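Local coordinates for protein positive phenol-degradative gene regulator (Ralstonia sp. E2, PDB 5FRZ) that probably senses phenolic compounds through this N-terminal zinc-containing domain and activates transcription of phenol-degradation genes as an ATP-binding, DNA-binding regulator, at residues 170-175 against 185-190. Numbering follows the deposited sequence.
Sequences ILYREL and CRILGK. With ZN (zinc ion), chain C; 2MP (3,4-dimethylphenol), chain D.
The carbonyl oxygen of R186 takes the N-H of L175 at 2.7 Å, nearly in line with its C=O bond, and E174 CA brings a CA-H...O contact to the same oxygen. This bond lies toward the turn end of an antiparallel beta hairpin, strands 170-176 and 185-191, in the V4R part of the probable sensor domain; R186 also bonds to the backbone of E176. Farther along, R173 and L188 exchange two backbone bonds, as do L171 and K190; in the second couple, L171 N to K190 O is the more bent, 135° at the hydrogen.

Y172 with G189 and E174 with I187 are non-hydrogen-bonded pairs, the first bringing its CA atoms to 4.0 Å; the side chains of Y172, E174 and I187 share one face. With no side chain at G189, the Y172 ring comes down over the backbone, its centroid 3.6 Å from G189 CA and 16° off the normal, a CH-pi contact. Y172 CD2 meets I187 CD1 at 3.8 Å, and that methyl goes on to 3,4-dimethylphenol, 4.0 Å from C6. Y172 OH lies near the ligand's C7 methyl but is hydrogen-bonded to Y124 and T162, while the ligand's hydroxyl reaches W130.

At the turn end the hairpin gives two ligands to a zinc site, which C151 and C177 complete. E174 sets CG anti to its carbonyl carbon (chi1 -77°) and extends beyond it, carrying the carboxylate to the metal. E174 binds through a single oxygen, OE2, 2.1 Å from the zinc, and C185 SG binds from the partner strand at 2.2 Å.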
loop_
_atom_site.group_PDB
_atom_site.type_symbol
_atom_site.label_atom_id
_atom_site.label_comp_id
_atom_site.label_asym_id
_atom_site.label_seq_id
_atom_site.Cartn_x
_atom_site.Cartn_y
_atom_site.Cartn_z
ATOM N N ILE A 170 -11.693 -5.699 -20.590
ATOM C CA ILE A 170 -11.543 -7.101 -20.283
ATOM C C ILE A 170 -11.815 -7.275 -18.787
ATOM O O ILE A 170 -10.996 -6.859 -17.953
ATOM C CB ILE A 170 -10.116 -7.621 -20.607
ATOM C CG1 ILE A 170 -9.735 -7.384 -22.086
ATOM C CG2 ILE A 170 -9.970 -9.067 -20.186
ATOM C CD1 ILE A 170 -10.716 -7.959 -23.099
ATOM N N LEU A 171 -12.948 -7.888 -18.440
ATOM C CA LEU A 171 -13.279 -8.090 -17.035
ATOM C C LEU A 171 -12.814 -9.444 -16.548
ATOM O O LEU A 171 -12.868 -10.424 -17.285
ATOM C CB LEU A 171 -14.785 -7.965 -16.792
ATOM C CG LEU A 171 -15.517 -6.668 -17.127
ATOM C CD1 LEU A 171 -16.976 -6.811 -16.749
ATOM C CD2 LEU A 171 -14.890 -5.482 -16.409
ATOM N N TYR A 172 -12.391 -9.495 -15.286
ATOM C CA TYR A 172 -12.019 -10.746 -14.641
ATOM C C TYR A 172 -12.957 -11.121 -13.502
ATOM O O TYR A 172 -13.532 -10.254 -12.835
ATOM C CB TYR A 172 -10.610 -10.665 -14.081
ATOM C CG TYR A 172 -9.523 -10.756 -15.099
ATOM C CD1 TYR A 172 -9.232 -9.674 -15.930
ATOM C CD2 TYR A 172 -8.757 -11.911 -15.212
ATOM C CE1 TYR A 172 -8.232 -9.748 -16.850
ATOM C CE2 TYR A 172 -7.744 -11.998 -16.141
ATOM C CZ TYR A 172 -7.484 -10.910 -16.954
ATOM O OH TYR A 172 -6.469 -10.996 -17.882
ATOM N N ARG A 173 -13.092 -12.419 -13.264
ATOM C CA ARG A 173 -13.832 -12.890 -12.100
ATOM C C ARG A 173 -13.079 -14.030 -11.421
ATOM O O ARG A 173 -12.444 -14.856 -12.087
ATOM C CB ARG A 173 -15.250 -13.333 -12.500
ATOM C CG ARG A 173 -15.913 -14.281 -11.498
ATOM C CD ARG A 173 -17.431 -14.076 -11.358
ATOM N NE ARG A 173 -18.048 -15.244 -10.712
ATOM C CZ ARG A 173 -19.355 -15.515 -10.717
ATOM N NH1 ARG A 173 -20.206 -14.693 -11.324
ATOM N NH2 ARG A 173 -19.815 -16.607 -10.105
ATOM N N GLU A 174 -13.128 -14.054 -10.089
ATOM C CA GLU A 174 -12.599 -15.170 -9.325
ATOM C C GLU A 174 -13.595 -16.319 -9.278
ATOM O O GLU A 174 -14.675 -16.154 -8.737
ATOM C CB GLU A 174 -12.287 -14.733 -7.898
ATOM C CG GLU A 174 -11.045 -13.939 -7.721
ATOM C CD GLU A 174 -10.656 -13.864 -6.266
ATOM O OE1 GLU A 174 -11.235 -13.026 -5.544
ATOM O OE2 GLU A 174 -9.799 -14.661 -5.847
ATOM N N LEU A 175 -13.222 -17.483 -9.806
ATOM C CA LEU A 175 -14.088 -18.670 -9.763
ATOM C C LEU A 175 -13.798 -19.475 -8.500
ATOM O O LEU A 175 -14.581 -20.335 -8.089
ATOM C CB LEU A 175 -13.874 -19.539 -11.002
ATOM C CG LEU A 175 -13.743 -18.778 -12.331
ATOM C CD1 LEU A 175 -13.560 -19.729 -13.516
ATOM C CD2 LEU A 175 -14.938 -17.844 -12.563
ATOM N N CYS A 185 -6.610 -19.510 -5.461
ATOM C CA CYS A 185 -7.547 -18.705 -6.233
ATOM C C CYS A 185 -7.439 -19.096 -7.696
ATOM O O CYS A 185 -6.388 -19.556 -8.145
ATOM C CB CYS A 185 -7.274 -17.205 -6.061
ATOM S SG CYS A 185 -7.321 -16.535 -4.342
ATOM N N ARG A 186 -8.536 -18.929 -8.424
ATOM C CA ARG A 186 -8.589 -19.165 -9.861
ATOM C C ARG A 186 -9.449 -18.097 -10.538
ATOM O O ARG A 186 -10.564 -17.786 -10.092
ATOM C CB ARG A 186 -9.145 -20.551 -10.179
ATOM C CG ARG A 186 -8.388 -21.248 -11.294
ATOM C CD ARG A 186 -9.153 -22.447 -11.873
ATOM N NE ARG A 186 -9.727 -23.315 -10.841
ATOM C CZ ARG A 186 -9.061 -24.263 -10.178
ATOM N NH1 ARG A 186 -7.772 -24.496 -10.423
ATOM N NH2 ARG A 186 -9.690 -24.993 -9.266
ATOM N N ILE A 187 -8.930 -17.544 -11.628
ATOM C CA ILE A 187 -9.576 -16.401 -12.265
ATOM C C ILE A 187 -9.829 -16.613 -13.751
ATOM O O ILE A 187 -9.145 -17.397 -14.417
ATOM C CB ILE A 187 -8.741 -15.116 -12.087
ATOM C CG1 ILE A 187 -7.473 -15.170 -12.954
ATOM C CG2 ILE A 187 -8.373 -14.928 -10.617
ATOM C CD1 ILE A 187 -6.604 -13.917 -12.834
ATOM N N LEU A 188 -10.826 -15.894 -14.250
ATOM C CA LEU A 188 -11.186 -15.909 -15.653
ATOM C C LEU A 188 -11.372 -14.490 -16.163
ATOM O O LEU A 188 -12.155 -13.716 -15.606
ATOM C CB LEU A 188 -12.476 -16.719 -15.873
ATOM C CG LEU A 188 -13.117 -16.604 -17.257
ATOM C CD1 LEU A 188 -12.216 -17.141 -18.355
ATOM C CD2 LEU A 188 -14.472 -17.300 -17.267
ATOM N N GLY A 189 -10.652 -14.141 -17.219
ATOM C CA GLY A 189 -10.828 -12.833 -17.825
ATOM C C GLY A 189 -11.292 -12.921 -19.261
ATOM O O GLY A 189 -10.756 -13.705 -20.040
ATOM N N LYS A 190 -12.274 -12.103 -19.624
ATOM C CA LYS A 190 -12.719 -12.071 -21.002
ATOM C C LYS A 190 -13.435 -10.762 -21.289
ATOM O O LYS A 190 -13.760 -10.016 -20.354
ATOM C CB LYS A 190 -13.611 -13.285 -21.303
ATOM C CG LYS A 190 -14.811 -13.411 -20.430
ATOM C CD LYS A 190 -15.547 -14.716 -20.700
ATOM C CE LYS A 190 -16.667 -14.922 -19.694
ATOM N NZ LYS A 190 -17.442 -16.141 -19.976
HETATM ZN ZN ZN C . -8.838 -14.918 -4.020
HETATM O O1 2MP D . -2.361 -11.492 -11.187
HETATM C C1 2MP D . -2.579 -11.079 -12.504
HETATM C C2 2MP D . -2.196 -9.813 -12.946
HETATM C C3 2MP D . -2.430 -9.430 -14.262
HETATM C C4 2MP D . -3.043 -10.333 -15.114
HETATM C C5 2MP D . -3.405 -11.579 -14.655
HETATM C C6 2MP D . -3.185 -11.976 -13.352
HETATM C C7 2MP D . -3.335 -9.995 -16.566
HETATM C C8 2MP D . -4.069 -12.531 -15.594
#